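Malate synthase (Haloferax volcanii, PDB 3OYZ) catalyses the magnesium-dependent Claisen condensation of acetyl-CoA with glyoxylate and the hydrolysis of the malyl-CoA intermediate to malate and CoA in the glyoxylate cycle. Local coordinates at residues Gly149-Glu163 with Arg182-Asp196. Residues are numbered along the deposited sequence; the frame is centred on the assembly and turned at random. Where two conformers were deposited one is given.
With MG (magnesium ion), chain D; PYR (pyruvic acid), chain C.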
ATOM      1  N   GLY A 149      30.404   6.484 -14.172  1.00 42.30           N
ATOM      2  CA  GLY A 149      29.338   5.498 -13.871  1.00 40.84           C
ATOM      3  C   GLY A 149      29.857   4.271 -13.131  1.00 41.43           C
ATOM      4  O   GLY A 149      29.116   3.362 -12.780  1.00 39.11           O
ATOM      5  N   SER A 150      31.159   4.225 -12.850  1.00 40.39           N
ATOM      6  CA  SER A 150      31.719   3.001 -12.269  1.00 39.37           C
ATOM      7  C   SER A 150      31.450   2.880 -10.767  1.00 38.31           C
ATOM      8  O   SER A 150      31.405   1.759 -10.217  1.00 38.29           O
ATOM      9  CB  SER A 150      33.226   2.938 -12.577  1.00 41.22           C
ATOM     10  OG  SER A 150      33.923   3.958 -11.865  1.00 41.28           O
ATOM     11  N   LEU A 151      31.268   3.990 -10.057  1.00 34.63           N
ATOM     12  CA  LEU A 151      30.813   3.845  -8.674  1.00 32.82           C
ATOM     13  C   LEU A 151      29.263   3.738  -8.594  1.00 36.33           C
ATOM     14  O   LEU A 151      28.567   4.703  -8.985  1.00 30.94           O
ATOM     15  CB  LEU A 151      31.206   5.100  -7.910  1.00 32.81           C
ATOM     16  CG  LEU A 151      32.744   5.150  -7.747  1.00 37.31           C
ATOM     17  CD1 LEU A 151      32.933   6.459  -7.078  1.00 33.61           C
ATOM     18  CD2 LEU A 151      33.180   4.023  -6.786  1.00 37.98           C
ATOM     19  N   ALA A 152      28.773   2.594  -8.117  1.00 34.25           N
ATOM     20  CA  ALA A 152      27.346   2.326  -7.899  1.00 31.95           C
ATOM     21  C   ALA A 152      26.838   3.289  -6.833  1.00 31.25           C
ATOM     22  O   ALA A 152      27.573   3.650  -5.919  1.00 31.63           O
ATOM     23  CB  ALA A 152      27.128   0.816  -7.505  1.00 30.06           C
ATOM     24  N   MET A 153      25.621   3.819  -6.976  1.00 31.23           N
ATOM     25  CA  MET A 153      25.004   4.546  -5.872  1.00 29.73           C
ATOM     26  C   MET A 153      23.854   3.714  -5.321  1.00 29.74           C
ATOM     27  O   MET A 153      22.994   3.256  -6.080  1.00 31.20           O
ATOM     28  CB  MET A 153      24.418   5.878  -6.411  1.00 31.11           C
ATOM     29  CG  MET A 153      23.710   6.803  -5.332  1.00 29.79           C
ATOM     30  SD  MET A 153      23.216   8.307  -6.319  1.00 37.68           S
ATOM     31  CE  MET A 153      21.701   8.774  -5.492  1.00 34.46           C
ATOM     32  N   SER A 154      23.719   3.652  -4.007  1.00 27.91           N
ATOM     33  CA  SER A 154      22.607   2.944  -3.403  1.00 29.13           C
ATOM     34  C   SER A 154      21.991   4.001  -2.521  1.00 31.30           C
ATOM     35  O   SER A 154      22.743   4.848  -1.983  1.00 31.14           O
ATOM     36  CB  SER A 154      23.041   1.700  -2.582  1.00 27.41           C
ATOM     37  OG  SER A 154      23.479   0.742  -3.553  1.00 30.07           O
ATOM     38  N   VAL A 155      20.672   3.962  -2.301  1.00 29.74           N
ATOM     39  CA  VAL A 155      20.139   5.007  -1.448  1.00 28.24           C
ATOM     40  C   VAL A 155      19.368   4.347  -0.339  1.00 28.50           C
ATOM     41  O   VAL A 155      18.746   3.298  -0.508  1.00 31.11           O
ATOM     42  CB  VAL A 155      19.202   6.027  -2.173  1.00 28.14           C
ATOM     43  CG1 VAL A 155      19.963   6.664  -3.323  1.00 28.33           C
ATOM     44  CG2 VAL A 155      18.010   5.240  -2.816  1.00 30.21           C
ATOM     45  N   ILE A 156      19.296   5.007   0.813  1.00 29.24           N
ATOM     46  CA  ILE A 156      18.423   4.552   1.865  1.00 28.51           C
ATOM     47  C   ILE A 156      17.063   5.315   1.766  1.00 29.91           C
ATOM     48  O   ILE A 156      17.086   6.538   1.716  1.00 29.04           O
ATOM     49  CB  ILE A 156      18.982   4.968   3.243  1.00 29.47           C
ATOM     50  CG1 ILE A 156      20.385   4.363   3.519  1.00 27.79           C
ATOM     51  CG2 ILE A 156      18.052   4.328   4.321  1.00 28.15           C
ATOM     52  CD1 ILE A 156      20.572   2.940   3.184  1.00 31.88           C
ATOM     53  N   ILE A 157      15.928   4.619   1.673  1.00 29.69           N
ATOM     54  CA  ILE A 157      14.558   5.197   1.546  1.00 27.85           C
ATOM     55  C   ILE A 157      14.114   5.339   2.973  1.00 28.19           C
ATOM     56  O   ILE A 157      13.761   4.341   3.626  1.00 31.02           O
ATOM     57  CB  ILE A 157      13.570   4.201   0.809  1.00 26.49           C
ATOM     58  CG1 ILE A 157      14.172   3.803  -0.587  1.00 28.11           C
ATOM     59  CG2 ILE A 157      12.180   4.911   0.652  1.00 29.85           C
ATOM     60  CD1 ILE A 157      14.565   5.000  -1.534  1.00 27.66           C
ATOM     61  N   GLU A 158      14.197   6.555   3.509  1.00 28.54           N
ATOM     62  CA  GLU A 158      13.846   6.705   4.909  1.00 30.13           C
ATOM     63  C   GLU A 158      13.142   8.017   5.130  1.00 31.26           C
ATOM     64  O   GLU A 158      13.222   8.620   6.217  1.00 30.94           O
ATOM     65  CB  GLU A 158      15.090   6.599   5.826  1.00 32.57           C
ATOM     66  CG  GLU A 158      16.190   7.576   5.549  1.00 32.45           C
ATOM     67  CD  GLU A 158      17.488   7.055   6.261  1.00 36.77           C
ATOM     68  OE1 GLU A 158      18.576   7.377   5.798  1.00 31.96           O
ATOM     69  OE2 GLU A 158      17.408   6.218   7.167  1.00 34.80           O
ATOM     70  N   SER A 159      12.417   8.442   4.081  1.00 30.07           N
ATOM     71  CA  SER A 159      11.465   9.534   4.208  1.00 29.96           C
ATOM     72  C   SER A 159      10.273   9.286   3.257  1.00 28.63           C
ATOM     73  O   SER A 159      10.421   8.591   2.232  1.00 28.45           O
ATOM     74  CB  SER A 159      12.135  10.831   3.782  1.00 28.07           C
ATOM     75  OG  SER A 159      12.487  11.019   2.414  1.00 30.11           O
ATOM     76  N   GLY A 160       9.158   9.915   3.596  1.00 28.21           N
ATOM     77  CA  GLY A 160       7.992   9.979   2.737  1.00 30.83           C
ATOM     78  C   GLY A 160       8.354  10.494   1.347  1.00 29.02           C
ATOM     79  O   GLY A 160       7.906   9.921   0.347  1.00 28.70           O
ATOM     80  N   GLU A 161       9.202  11.514   1.228  1.00 28.42           N
ATOM     81  CA  GLU A 161       9.520  12.114  -0.072  1.00 30.33           C
ATOM     82  C   GLU A 161      10.292  11.068  -0.889  1.00 29.04           C
ATOM     83  O   GLU A 161      10.140  11.046  -2.108  1.00 26.97           O
ATOM     84  CB  GLU A 161      10.430  13.381   0.018  1.00 30.53           C
ATOM     85  CG  GLU A 161       9.886  14.635   0.604  1.00 39.82           C
ATOM     86  CD  GLU A 161      10.919  15.809   0.532  1.00 48.42           C
ATOM     87  OE1 GLU A 161      11.580  15.993   1.580  1.00 44.72           O
ATOM     88  OE2 GLU A 161      11.113  16.477  -0.533  1.00 48.37           O
ATOM     89  N   ALA A 162      11.205  10.274  -0.283  1.00 27.22           N
ATOM     90  CA  ALA A 162      12.034   9.431  -1.108  1.00 26.08           C
ATOM     91  C   ALA A 162      11.135   8.280  -1.539  1.00 24.15           C
ATOM     92  O   ALA A 162      11.425   7.671  -2.565  1.00 28.52           O
ATOM     93  CB  ALA A 162      13.167   8.817  -0.231  1.00 24.06           C
ATOM     94  N   GLU A 163      10.229   7.847  -0.675  1.00 25.44           N
ATOM     95  CA  GLU A 163       9.309   6.757  -1.052  1.00 28.91           C
ATOM     96  C   GLU A 163       8.520   7.129  -2.294  1.00 28.29           C
ATOM     97  O   GLU A 163       8.401   6.332  -3.244  1.00 29.41           O
ATOM     98  CB  GLU A 163       8.307   6.426   0.073  1.00 29.68           C
ATOM     99  CG  GLU A 163       7.285   5.323  -0.271  1.00 29.15           C
ATOM    100  CD  GLU A 163       6.326   5.130   0.903  1.00 33.34           C
ATOM    101  OE1 GLU A 163       6.535   5.842   1.900  1.00 33.65           O
ATOM    102  OE2 GLU A 163       5.352   4.339   0.900  1.00 33.11           O
ATOM    103  N   ARG A 182      23.668   4.647 -12.527  1.00 30.13           N
ATOM    104  CA  ARG A 182      24.544   4.023 -11.471  1.00 30.04           C
ATOM    105  C   ARG A 182      23.809   3.467 -10.236  1.00 31.58           C
ATOM    106  O   ARG A 182      24.404   2.775  -9.378  1.00 29.27           O
ATOM    107  CB  ARG A 182      25.575   5.095 -11.004  1.00 27.92           C
ATOM    108  CG  ARG A 182      24.955   6.251 -10.118  1.00 29.70           C
ATOM    109  CD  ARG A 182      25.828   7.378  -9.538  1.00 27.07           C
ATOM    110  NE  ARG A 182      26.507   8.189 -10.553  1.00 27.86           N
ATOM    111  CZ  ARG A 182      27.745   8.020 -11.008  1.00 38.11           C
ATOM    112  NH1 ARG A 182      28.453   6.970 -10.631  1.00 30.44           N
ATOM    113  NH2 ARG A 182      28.273   8.869 -11.872  1.00 32.26           N
ATOM    114  N   LEU A 183      22.501   3.758 -10.121  1.00 29.90           N
ATOM    115  CA  LEU A 183      21.719   3.260  -9.017  1.00 28.09           C
ATOM    116  C   LEU A 183      21.738   1.735  -8.933  1.00 30.04           C
ATOM    117  O   LEU A 183      21.562   1.064  -9.947  1.00 28.24           O
ATOM    118  CB  LEU A 183      20.217   3.640  -9.078  1.00 28.64           C
ATOM    119  CG  LEU A 183      20.047   5.129  -8.678  1.00 29.09           C
ATOM    120  CD1 LEU A 183      18.591   5.644  -9.089  1.00 30.82           C
ATOM    121  CD2 LEU A 183      20.091   5.209  -7.098  1.00 33.16           C
ATOM    122  N   PHE A 184      21.911   1.261  -7.698  1.00 28.28           N
ATOM    123  CA  PHE A 184      22.108  -0.178  -7.423  1.00 32.27           C
ATOM    124  C   PHE A 184      21.059  -0.608  -6.405  1.00 28.48           C
ATOM    125  O   PHE A 184      20.093  -1.239  -6.799  1.00 32.84           O
ATOM    126  CB  PHE A 184      23.554  -0.452  -6.950  1.00 30.36           C
ATOM    127  CG  PHE A 184      23.809  -1.907  -6.585  1.00 34.37           C
ATOM    128  CD1 PHE A 184      23.135  -2.929  -7.242  1.00 35.33           C
ATOM    129  CD2 PHE A 184      24.699  -2.238  -5.549  1.00 35.95           C
ATOM    130  CE1 PHE A 184      23.277  -4.301  -6.892  1.00 33.48           C
ATOM    131  CE2 PHE A 184      24.871  -3.609  -5.181  1.00 35.43           C
ATOM    132  CZ  PHE A 184      24.174  -4.615  -5.841  1.00 32.98           C
ATOM    133  N   LEU A 185      21.205  -0.289  -5.130  1.00 28.36           N
ATOM    134  CA  LEU A 185      20.230  -0.832  -4.191  1.00 28.71           C
ATOM    135  C   LEU A 185      19.305   0.316  -3.721  1.00 27.93           C
ATOM    136  O   LEU A 185      19.734   1.491  -3.525  1.00 30.48           O
ATOM    137  CB  LEU A 185      20.884  -1.363  -2.887  1.00 29.21           C
ATOM    138  CG  LEU A 185      22.028  -2.368  -3.151  1.00 32.35           C
ATOM    139  CD1 LEU A 185      22.727  -2.669  -1.832  1.00 27.85           C
ATOM    140  CD2 LEU A 185      21.331  -3.643  -3.592  1.00 33.57           C
ATOM    141  N   LEU A 186      18.062  -0.089  -3.487  1.00 26.59           N
ATOM    142  CA  LEU A 186      17.108   0.801  -2.827  1.00 28.98           C
ATOM    143  C   LEU A 186      16.860   0.114  -1.510  1.00 28.47           C
ATOM    144  O   LEU A 186      16.305  -1.004  -1.472  1.00 29.31           O
ATOM    145  CB  LEU A 186      15.776   0.847  -3.608  1.00 26.83           C
ATOM    146  CG  LEU A 186      15.968   1.255  -5.082  1.00 25.90           C
ATOM    147  CD1 LEU A 186      14.519   1.202  -5.772  1.00 28.97           C
ATOM    148  CD2 LEU A 186      16.717   2.632  -5.135  1.00 31.95           C
ATOM    149  N   VAL A 187      17.222   0.794  -0.424  1.00 28.48           N
ATOM    150  CA  VAL A 187      17.258   0.062   0.844  1.00 28.62           C
ATOM    151  C   VAL A 187      16.355   0.749   1.825  1.00 29.50           C
ATOM    152  O   VAL A 187      16.537   1.913   2.033  1.00 30.09           O
ATOM    153  CB  VAL A 187      18.701   0.070   1.472  1.00 30.30           C
ATOM    154  CG1 VAL A 187      18.769  -0.763   2.737  1.00 27.80           C
ATOM    155  CG2 VAL A 187      19.728  -0.415   0.465  1.00 25.52           C
ATOM    156  N   ASP A 188      15.377   0.087   2.444  1.00 29.78           N
ATOM    157  CA  ASP A 188      14.558   0.779   3.430  1.00 30.66           C
ATOM    158  C   ASP A 188      15.317   1.104   4.713  1.00 34.34           C
ATOM    159  O   ASP A 188      16.101   0.265   5.181  1.00 33.52           O
ATOM    160  CB  ASP A 188      13.338  -0.055   3.782  1.00 28.03           C
ATOM    161  CG  ASP A 188      12.344  -0.063   2.634  1.00 34.78           C
ATOM    162  OD1 ASP A 188      12.397   0.942   1.900  1.00 30.22           O
ATOM    163  OD2 ASP A 188      11.616  -1.026   2.426  1.00 29.84           O
ATOM    164  N   GLY A 189      15.017   2.271   5.279  1.00 32.62           N
ATOM    165  CA  GLY A 189      15.549   2.637   6.567  1.00 33.62           C
ATOM    166  C   GLY A 189      14.411   2.854   7.531  1.00 31.59           C
ATOM    167  O   GLY A 189      14.057   3.977   7.797  1.00 33.78           O
ATOM    168  N   GLU A 190      13.893   1.784   8.113  1.00 31.97           N
ATOM    169  CA  GLU A 190      12.674   1.874   8.912  1.00 33.50           C
ATOM    170  C   GLU A 190      12.778   2.798  10.117  1.00 32.80           C
ATOM    171  O   GLU A 190      11.753   3.339  10.539  1.00 32.13           O
ATOM    172  CB  GLU A 190      12.138   0.514   9.334  1.00 34.68           C
ATOM    173  CG  GLU A 190      11.207  -0.177   8.334  1.00 36.22           C
ATOM    174  CD  GLU A 190      11.927  -1.065   7.330  1.00 42.40           C
ATOM    175  OE1 GLU A 190      13.150  -0.859   7.211  1.00 33.15           O
ATOM    176  OE2 GLU A 190      11.295  -1.898   6.631  1.00 39.76           O
ATOM    177  N   VAL A 191      13.988   3.024  10.620  1.00 33.73           N
ATOM    178  CA  VAL A 191      14.122   3.751  11.886  1.00 34.25           C
ATOM    179  C   VAL A 191      13.938   5.249  11.615  1.00 34.43           C
ATOM    180  O   VAL A 191      13.052   5.876  12.193  1.00 33.35           O
ATOM    181  CB  VAL A 191      15.447   3.476  12.626  1.00 34.95           C
ATOM    182  CG1 VAL A 191      15.310   4.110  14.000  1.00 36.70           C
ATOM    183  CG2 VAL A 191      15.622   1.980  12.793  1.00 33.37           C
ATOM    184  N   ASP A 192      14.767   5.819  10.753  1.00 32.11           N
ATOM    185  CA  ASP A 192      14.555   7.215  10.386  1.00 31.27           C
ATOM    186  C   ASP A 192      13.217   7.420   9.643  1.00 30.66           C
ATOM    187  O   ASP A 192      12.596   8.486   9.764  1.00 30.89           O
ATOM    188  CB  ASP A 192      15.697   7.657   9.494  1.00 32.61           C
ATOM    189  CG  ASP A 192      16.939   8.091  10.306  1.00 39.20           C
ATOM    190  OD1 ASP A 192      16.682   8.835  11.267  1.00 39.66           O
ATOM    191  OD2 ASP A 192      18.067   7.617  10.004  1.00 37.79           O
ATOM    192  N   TYR A 193      12.709   6.377   8.993  1.00 30.07           N
ATOM    193  CA  TYR A 193      11.422   6.531   8.323  1.00 29.38           C
ATOM    194  C   TYR A 193      10.316   6.672   9.340  1.00 30.57           C
ATOM    195  O   TYR A 193       9.441   7.524   9.212  1.00 30.24           O
ATOM    196  CB  TYR A 193      11.195   5.284   7.468  1.00 29.28           C
ATOM    197  CG  TYR A 193       9.899   5.305   6.664  1.00 31.06           C
ATOM    198  CD1 TYR A 193       9.838   6.002   5.459  1.00 30.15           C
ATOM    199  CD2 TYR A 193       8.777   4.589   7.093  1.00 31.84           C
ATOM    200  CE1 TYR A 193       8.621   5.993   4.683  1.00 31.21           C
ATOM    201  CE2 TYR A 193       7.611   4.567   6.344  1.00 36.42           C
ATOM    202  CZ  TYR A 193       7.556   5.219   5.122  1.00 31.33           C
ATOM    203  OH  TYR A 193       6.324   5.151   4.479  1.00 34.84           O
ATOM    204  N   THR A 194      10.354   5.869  10.404  1.00 29.41           N
ATOM    205  CA  THR A 194       9.411   5.998  11.532  1.00 30.53           C
ATOM    206  C   THR A 194       9.356   7.385  12.085  1.00 29.29           C
ATOM    207  O   THR A 194       8.253   7.906  12.343  1.00 29.78           O
ATOM    208  CB  THR A 194       9.806   5.053  12.685  1.00 29.03           C
ATOM    209  OG1 THR A 194       9.618   3.747  12.170  1.00 32.23           O
ATOM    210  CG2 THR A 194       8.877   5.192  13.969  1.00 27.61           C
ATOM    211  N   LYS A 195      10.549   7.968  12.240  1.00 32.11           N
ATOM    212  CA  LYS A 195      10.749   9.357  12.642  0.50 32.24           C
ATOM    213  C   LYS A 195      10.043  10.335  11.686  1.00 31.21           C
ATOM    214  O   LYS A 195       9.242  11.193  12.042  1.00 31.13           O
ATOM    215  CB  LYS A 195      12.266   9.624  12.686  0.50 32.11           C
ATOM    216  CG  LYS A 195      12.713  11.103  12.733  0.50 36.10           C
ATOM    217  CD  LYS A 195      14.232  11.326  12.747  0.50 36.43           C
ATOM    218  CE  LYS A 195      15.006  11.132  11.447  0.50 33.63           C
ATOM    219  NZ  LYS A 195      14.212  11.543  10.259  0.50 40.25           N
ATOM    220  N   ASP A 196      10.384  10.190  10.409  1.00 32.03           N
ATOM    221  CA  ASP A 196       9.874  11.109   9.385  1.00 29.69           C
ATOM    222  C   ASP A 196       8.368  11.004   9.277  1.00 29.56           C
ATOM    223  O   ASP A 196       7.701  12.005   9.067  1.00 31.65           O
ATOM    224  CB  ASP A 196      10.619  10.835   8.045  1.00 29.66           C
ATOM    225  CG  ASP A 196      10.184  11.846   6.926  1.00 37.59           C
ATOM    226  OD1 ASP A 196      10.616  13.006   7.014  1.00 35.11           O
ATOM    227  OD2 ASP A 196       9.388  11.540   5.997  1.00 37.79           O
TER
HETATM  228 MG    MG D 500      18.616   6.158   8.934  1.00 32.11          MG
HETATM  229  C   PYR C 435      17.480   3.705   9.451  1.00 38.18           C
HETATM  230  O   PYR C 435      17.263   4.959   9.570  1.00 39.37           O
HETATM  231  OXT PYR C 435      16.573   2.815   9.643  1.00 34.51           O
HETATM  232  CA  PYR C 435      18.729   3.332   8.955  1.00 48.55           C
HETATM  233  O3  PYR C 435      19.605   4.242   8.635  1.00 46.92           O
HETATM  234  CB  PYR C 435      19.035   1.901   8.711  1.00 49.87           C
HETATM  235  O   HOH W   1      14.243  10.763   7.543  1.00 36.46           O
HETATM  236  O   HOH W   2      20.151   6.943   7.928  1.00 42.29           O
HETATM  237  O   HOH W   3       9.173  13.141   3.679  1.00 38.88           O
HETATM  238  O   HOH W   4      20.302   5.933  10.582  1.00 45.25           O
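Glu158 and Asp192 run alongside each other toward the magnesium ion, their carboxylate planes 78° apart. Each gives it one oxygen: Glu158 OE2 at 2.1 Å and Asp192 OD2 at 1.9 Å. Pyruvate O and O3 and two waters complete the six ligands. Glu158 CG sits between its backbone N and carbonyl carbon (chi1 57°), and the chain then runs extended to the metal. OE1 accepts from Glu123 N and is hydrogen-bonded to a magnesium-bound water, which together probably fix the carboxylate's rotation. Val191 N and Asp192 N bond the pyruvate carboxylate.

Next to Asp192, Tyr193 turns its ring edge to the backbone of Glu158 and Ser159. Its OH donates to Glu163 OE1 (2.7 Å), and Gly160 N hydrogen-bonds Asp196 OD2 (2.9 Å), syn and anti respectively, each tilted out of the carboxylate plane.

Parallel strands 152-157 and 183-188 lead into the site. At their beta bulge Ser154 OG accepts from Leu185 N (3.0 Å). Arg182 NH1 donates to Leu151 O in the carbonyl plane, and its guanidinium salt-bridges Asp134 and Glu141.

Metal ligands just beyond the C-terminal ends of parallel strands characterise TIM-barrel active sites, here of the HpcH/HpaI aldolase family.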